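Long-range contact in FHA domain-containing protein FhaA (PDB 3PO8), which regulates mycobacterial cell growth and peptidoglycan synthesis by binding MviN, its C-terminal FHA domain recognising phosphothreonine-containing partners: residues L8-Y18 and D32-T40. Sequence-based numbering, arbitrary orientation.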
ATOM      1  N   LEU A   8       5.774  -1.947   3.685  1.00 11.75           N
ATOM      2  CA  LEU A   8       4.742  -0.942   3.899  1.00 11.25           C
ATOM      3  C   LEU A   8       4.620  -0.813   5.404  1.00 11.51           C
ATOM      4  O   LEU A   8       4.372  -1.825   6.072  1.00 14.03           O
ATOM      5  CB  LEU A   8       3.406  -1.439   3.357  1.00 11.36           C
ATOM      6  CG  LEU A   8       3.332  -1.900   1.895  1.00 13.18           C
ATOM      7  CD1 LEU A   8       1.909  -2.312   1.532  1.00 15.61           C
ATOM      8  CD2 LEU A   8       3.837  -0.798   1.014  1.00 16.94           C
ATOM      9  N   GLN A   9       4.801   0.371   5.955  1.00 11.09           N
ATOM     10  CA  GLN A   9       4.680   0.563   7.404  1.00 11.66           C
ATOM     11  C   GLN A   9       3.624   1.608   7.725  1.00 13.29           C
ATOM     12  O   GLN A   9       3.681   2.737   7.211  1.00 11.90           O
ATOM     13  CB  GLN A   9       6.015   1.000   8.017  1.00 12.16           C
ATOM     14  CG  GLN A   9       5.933   1.224   9.507  1.00 13.89           C
ATOM     15  CD  GLN A   9       7.275   1.319  10.154  1.00 17.51           C
ATOM     16  OE1 GLN A   9       8.154   2.026   9.674  1.00 21.16           O
ATOM     17  NE2 GLN A   9       7.443   0.625  11.276  1.00 20.78           N
ATOM     18  N   LEU A  10       2.636   1.234   8.542  1.00 15.04           N
ATOM     19  CA  LEU A  10       1.603   2.169   8.967  1.00 17.82           C
ATOM     20  C   LEU A  10       2.229   3.211   9.863  1.00 19.43           C
ATOM     21  O   LEU A  10       3.016   2.883  10.764  1.00 20.35           O
ATOM     22  CB  LEU A  10       0.492   1.448   9.723  1.00 18.47           C
ATOM     23  CG  LEU A  10      -0.702   0.951   8.945  1.00 21.26           C
ATOM     24  CD1 LEU A  10      -1.594   0.138   9.868  1.00 21.48           C
ATOM     25  CD2 LEU A  10      -1.470   2.116   8.359  1.00 20.79           C
ATOM     26  N   ASP A  11       1.873   4.467   9.640  1.00 21.68           N
ATOM     27  CA  ASP A  11       2.443   5.564  10.409  1.00 23.88           C
ATOM     28  C   ASP A  11       1.422   6.092  11.431  1.00 25.34           C
ATOM     29  O   ASP A  11       1.223   7.314  11.561  1.00 26.43           O
ATOM     30  CB  ASP A  11       2.925   6.676   9.473  1.00 24.76           C
ATOM     31  CG  ASP A  11       3.838   7.665  10.170  1.00 27.26           C
ATOM     32  OD1 ASP A  11       4.357   7.327  11.254  1.00 32.06           O
ATOM     33  OD2 ASP A  11       4.017   8.790   9.653  1.00 31.53           O
ATOM     34  N   ASP A  12       0.811   5.157  12.164  1.00 26.40           N
ATOM     35  CA  ASP A  12      -0.176   5.472  13.204  1.00 27.41           C
ATOM     36  C   ASP A  12       0.335   5.343  14.651  1.00 28.17           C
ATOM     37  O   ASP A  12      -0.421   5.590  15.598  1.00 29.11           O
ATOM     38  CB  ASP A  12      -1.429   4.603  13.007  1.00 27.74           C
ATOM     39  CG  ASP A  12      -1.213   3.146  13.371  1.00 28.67           C
ATOM     40  OD1 ASP A  12      -0.056   2.678  13.383  1.00 27.64           O
ATOM     41  OD2 ASP A  12      -2.222   2.457  13.646  1.00 32.14           O
ATOM     42  N   GLY A  13       1.602   4.963  14.824  1.00 27.66           N
ATOM     43  CA  GLY A  13       2.169   4.737  16.155  1.00 27.84           C
ATOM     44  C   GLY A  13       2.395   3.264  16.456  1.00 27.29           C
ATOM     45  O   GLY A  13       3.221   2.920  17.304  1.00 28.37           O
ATOM     46  N   SER A  14       1.672   2.394  15.751  1.00 26.21           N
ATOM     47  CA  SER A  14       1.741   0.957  15.954  1.00 25.66           C
ATOM     48  C   SER A  14       2.992   0.351  15.322  1.00 24.46           C
ATOM     49  O   SER A  14       3.409  -0.742  15.697  1.00 24.92           O
ATOM     50  CB  SER A  14       0.513   0.274  15.339  1.00 25.94           C
ATOM     51  OG  SER A  14       0.574   0.266  13.914  1.00 25.68           O
ATOM     52  N   GLY A  15       3.535   1.052  14.330  1.00 22.71           N
ATOM     53  CA  GLY A  15       4.627   0.553  13.506  1.00 20.77           C
ATOM     54  C   GLY A  15       4.311  -0.657  12.657  1.00 18.86           C
ATOM     55  O   GLY A  15       5.204  -1.224  12.066  1.00 17.91           O
ATOM     56  N   ARG A  16       3.046  -1.064  12.575  1.00 15.98           N
ATOM     57  CA  ARG A  16       2.688  -2.300  11.885  1.00 15.28           C
ATOM     58  C   ARG A  16       3.127  -2.288  10.416  1.00 14.29           C
ATOM     59  O   ARG A  16       2.898  -1.317   9.697  1.00 13.83           O
ATOM     60  CB  ARG A  16       1.182  -2.550  11.965  1.00 14.75           C
ATOM     61  CG  ARG A  16       0.773  -3.913  11.530  1.00 15.48           C
ATOM     62  CD  ARG A  16      -0.585  -4.316  12.113  1.00 16.55           C
ATOM     63  NE  ARG A  16      -1.648  -3.416  11.715  1.00 17.21           N
ATOM     64  CZ  ARG A  16      -2.519  -3.636  10.736  1.00 14.64           C
ATOM     65  NH1 ARG A  16      -2.475  -4.758  10.023  1.00 15.77           N
ATOM     66  NH2 ARG A  16      -3.471  -2.740  10.501  1.00 15.14           N
ATOM     67  N   THR A  17       3.704  -3.408   9.989  1.00 13.13           N
ATOM     68  CA  THR A  17       4.414  -3.516   8.726  1.00 13.53           C
ATOM     69  C   THR A  17       3.932  -4.717   7.925  1.00 12.94           C
ATOM     70  O   THR A  17       3.582  -5.747   8.472  1.00 14.19           O
ATOM     71  CB  THR A  17       5.926  -3.638   9.004  1.00 13.99           C
ATOM     72  OG1 THR A  17       6.386  -2.408   9.596  1.00 16.65           O
ATOM     73  CG2 THR A  17       6.728  -3.909   7.757  1.00 16.61           C
ATOM     74  N   TYR A  18       3.922  -4.551   6.602  1.00 12.22           N
ATOM     75  CA  TYR A  18       3.629  -5.607   5.670  1.00 11.91           C
ATOM     76  C   TYR A  18       4.696  -5.635   4.587  1.00 12.31           C
ATOM     77  O   TYR A  18       5.074  -4.572   4.050  1.00 12.46           O
ATOM     78  CB  TYR A  18       2.263  -5.357   5.047  1.00 11.87           C
ATOM     79  CG  TYR A  18       1.908  -6.358   3.986  1.00 12.52           C
ATOM     80  CD1 TYR A  18       1.506  -7.637   4.321  1.00 15.43           C
ATOM     81  CD2 TYR A  18       1.999  -6.034   2.652  1.00 12.90           C
ATOM     82  CE1 TYR A  18       1.180  -8.564   3.334  1.00 16.46           C
ATOM     83  CE2 TYR A  18       1.687  -6.955   1.650  1.00 12.74           C
ATOM     84  CZ  TYR A  18       1.274  -8.210   2.000  1.00 13.07           C
ATOM     85  OH  TYR A  18       0.954  -9.160   1.047  1.00 15.19           O
ATOM     86  N   ASP A  32     -10.396 -10.270   3.354  1.00 18.92           N
ATOM     87  CA  ASP A  32      -9.624 -10.823   2.231  1.00 19.34           C
ATOM     88  C   ASP A  32      -8.344 -10.012   1.921  1.00 17.94           C
ATOM     89  O   ASP A  32      -7.495 -10.457   1.129  1.00 20.13           O
ATOM     90  CB  ASP A  32     -10.484 -11.099   0.967  1.00 20.97           C
ATOM     91  CG  ASP A  32     -11.334  -9.923   0.518  1.00 23.80           C
ATOM     92  OD1 ASP A  32     -11.375  -8.880   1.203  1.00 27.01           O
ATOM     93  OD2 ASP A  32     -12.012 -10.059  -0.542  1.00 28.51           O
ATOM     94  N   ALA A  33      -8.180  -8.858   2.561  1.00 16.16           N
ATOM     95  CA  ALA A  33      -6.999  -8.025   2.331  1.00 13.82           C
ATOM     96  C   ALA A  33      -5.759  -8.687   2.851  1.00 14.09           C
ATOM     97  O   ALA A  33      -5.791  -9.327   3.904  1.00 15.23           O
ATOM     98  CB  ALA A  33      -7.173  -6.615   2.992  1.00 14.09           C
ATOM     99  N   GLN A  34      -4.666  -8.533   2.112  1.00 12.77           N
ATOM    100  CA  GLN A  34      -3.351  -8.966   2.576  1.00 13.32           C
ATOM    101  C   GLN A  34      -2.816  -8.081   3.680  1.00 12.86           C
ATOM    102  O   GLN A  34      -2.116  -8.548   4.574  1.00 14.38           O
ATOM    103  CB  GLN A  34      -2.350  -9.017   1.419  1.00 13.97           C
ATOM    104  CG  GLN A  34      -2.387 -10.323   0.606  1.00 16.62           C
ATOM    105  CD  GLN A  34      -3.557 -10.454  -0.311  1.00 19.87           C
ATOM    106  OE1 GLN A  34      -3.951  -9.514  -1.008  1.00 19.94           O
ATOM    107  NE2 GLN A  34      -4.133 -11.648  -0.336  1.00 21.65           N
ATOM    108  N   PHE A  35      -3.107  -6.779   3.595  1.00 11.61           N
ATOM    109  CA  PHE A  35      -2.751  -5.805   4.627  1.00 11.52           C
ATOM    110  C   PHE A  35      -4.064  -5.109   4.973  1.00 10.63           C
ATOM    111  O   PHE A  35      -4.617  -4.344   4.188  1.00 11.21           O
ATOM    112  CB  PHE A  35      -1.698  -4.818   4.113  1.00 11.71           C
ATOM    113  CG  PHE A  35      -1.037  -3.982   5.173  1.00 12.54           C
ATOM    114  CD1 PHE A  35      -0.875  -4.423   6.480  1.00 14.48           C
ATOM    115  CD2 PHE A  35      -0.493  -2.761   4.832  1.00 12.80           C
ATOM    116  CE1 PHE A  35      -0.212  -3.630   7.426  1.00 15.61           C
ATOM    117  CE2 PHE A  35       0.181  -1.983   5.760  1.00 15.36           C
ATOM    118  CZ  PHE A  35       0.310  -2.423   7.055  1.00 15.25           C
ATOM    119  N   ARG A  36      -4.578  -5.448   6.144  1.00 11.39           N
ATOM    120  CA  ARG A  36      -5.925  -5.083   6.557  1.00 11.28           C
ATOM    121  C   ARG A  36      -5.872  -3.903   7.521  1.00 11.38           C
ATOM    122  O   ARG A  36      -5.156  -3.957   8.524  1.00 12.16           O
ATOM    123  CB  ARG A  36      -6.609  -6.292   7.190  1.00 11.78           C
ATOM    124  CG  ARG A  36      -8.070  -6.081   7.500  1.00 11.39           C
ATOM    125  CD  ARG A  36      -8.630  -7.314   8.148  1.00 12.44           C
ATOM    126  NE  ARG A  36     -10.067  -7.227   8.345  1.00 14.22           N
ATOM    127  CZ  ARG A  36     -10.799  -8.197   8.864  1.00 15.41           C
ATOM    128  NH1 ARG A  36     -10.240  -9.333   9.191  1.00 13.54           N
ATOM    129  NH2 ARG A  36     -12.100  -8.024   9.017  1.00 16.78           N
ATOM    130  N   LEU A  37      -6.611  -2.836   7.214  1.00 11.79           N
ATOM    131  CA  LEU A  37      -6.567  -1.581   7.991  1.00 12.83           C
ATOM    132  C   LEU A  37      -7.890  -1.337   8.725  1.00 12.43           C
ATOM    133  O   LEU A  37      -8.949  -1.363   8.105  1.00 13.48           O
ATOM    134  CB  LEU A  37      -6.269  -0.378   7.092  1.00 13.39           C
ATOM    135  CG  LEU A  37      -5.021  -0.439   6.226  1.00 13.60           C
ATOM    136  CD1 LEU A  37      -4.703   0.894   5.561  1.00 15.18           C
ATOM    137  CD2 LEU A  37      -3.831  -0.917   6.979  1.00 16.11           C
ATOM    138  N   PRO A  38      -7.814  -1.026  10.029  1.00 13.49           N
ATOM    139  CA  PRO A  38      -8.971  -0.752  10.857  1.00 14.49           C
ATOM    140  C   PRO A  38      -9.377   0.722  10.741  1.00 15.40           C
ATOM    141  O   PRO A  38      -9.149   1.525  11.642  1.00 16.15           O
ATOM    142  CB  PRO A  38      -8.464  -1.090  12.244  1.00 14.87           C
ATOM    143  CG  PRO A  38      -7.082  -0.692  12.205  1.00 14.42           C
ATOM    144  CD  PRO A  38      -6.608  -1.114  10.865  1.00 13.21           C
ATOM    145  N   ASP A  39      -9.916   1.056   9.584  1.00 15.08           N
ATOM    146  CA  ASP A  39     -10.174   2.445   9.191  1.00 14.55           C
ATOM    147  C   ASP A  39     -11.426   2.432   8.354  1.00 15.39           C
ATOM    148  O   ASP A  39     -11.456   1.841   7.283  1.00 15.21           O
ATOM    149  CB  ASP A  39      -8.953   2.946   8.404  1.00 14.42           C
ATOM    150  CG  ASP A  39      -9.042   4.406   8.008  1.00 15.20           C
ATOM    151  OD1 ASP A  39     -10.149   4.959   7.907  1.00 18.10           O
ATOM    152  OD2 ASP A  39      -7.983   5.016   7.789  1.00 18.22           O
ATOM    153  N   THR A  40     -12.483   3.080   8.847  1.00 15.76           N
ATOM    154  CA  THR A  40     -13.764   3.046   8.156  1.00 16.09           C
ATOM    155  C   THR A  40     -13.760   3.876   6.878  1.00 15.63           C
ATOM    156  O   THR A  40     -14.667   3.757   6.058  1.00 18.14           O
ATOM    157  CB  THR A  40     -14.919   3.511   9.058  1.00 16.46           C
ATOM    158  OG1 THR A  40     -14.629   4.818   9.568  1.00 19.49           O
ATOM    159  CG2 THR A  40     -15.106   2.515  10.197  1.00 17.91           C
TER
HETATM  160  O   HOH W   1      -3.277  -7.116   8.005  1.00 16.39           O
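Tyr18 and Phe35 bring the two backbones nearest, with CA atoms 6.5 Å apart, whereas the CA atoms of Leu10 and Leu37 are 9.0 Å apart; side chains bridge this interval between the 8-10/17-18 hairpin and the short strand 35-36. The Phe35 ring packs against the hairpin and is sandwiched: Tyr18 CB sits over the centre of one face, 3.6 Å from the ring centroid in a CH-pi contact, and Leu37 CD2 covers the opposite face. In a second CH-pi contact, Phe35 CB lies over a face of the tyrosine ring, toward its rim. Both aromatic side chains leave the backbone with CG anti to N (chi1 176° for Tyr18, -167° for Phe35) and pass antiparallel, leaving near-parallel rings (planes 16° apart) displaced so far that little of one lies over the other. Leu8 CB and Leu10 CG pack against Phe35 CE2 and CZ, while Leu10 CD1 meets Leu37 CD2 at 3.8 Å. Arg16, partly exposed, bends at chi3 and grips Arg36 O end-on: its NH2 donates at 2.9 Å and its NH1 at 3.2 Å, the oxygen lying in the guanidinium plane. Phe35 CE1 lies over one guanidinium face, and a water links Arg16 NH1, weakly, to Arg36 N. Beyond the rings, Tyr18 OH passes 3.3 Å from Gln34 CB and hydrogen-bonds to Asn25. The contact thus joins edge strands of the two sheets of the FHA beta-sandwich: strand 17-19 borders strand 4-10 in one, strand 35-36 pairs with strand 23-28 in the other, and Ile27 and Ile92 continue the apolar core between them.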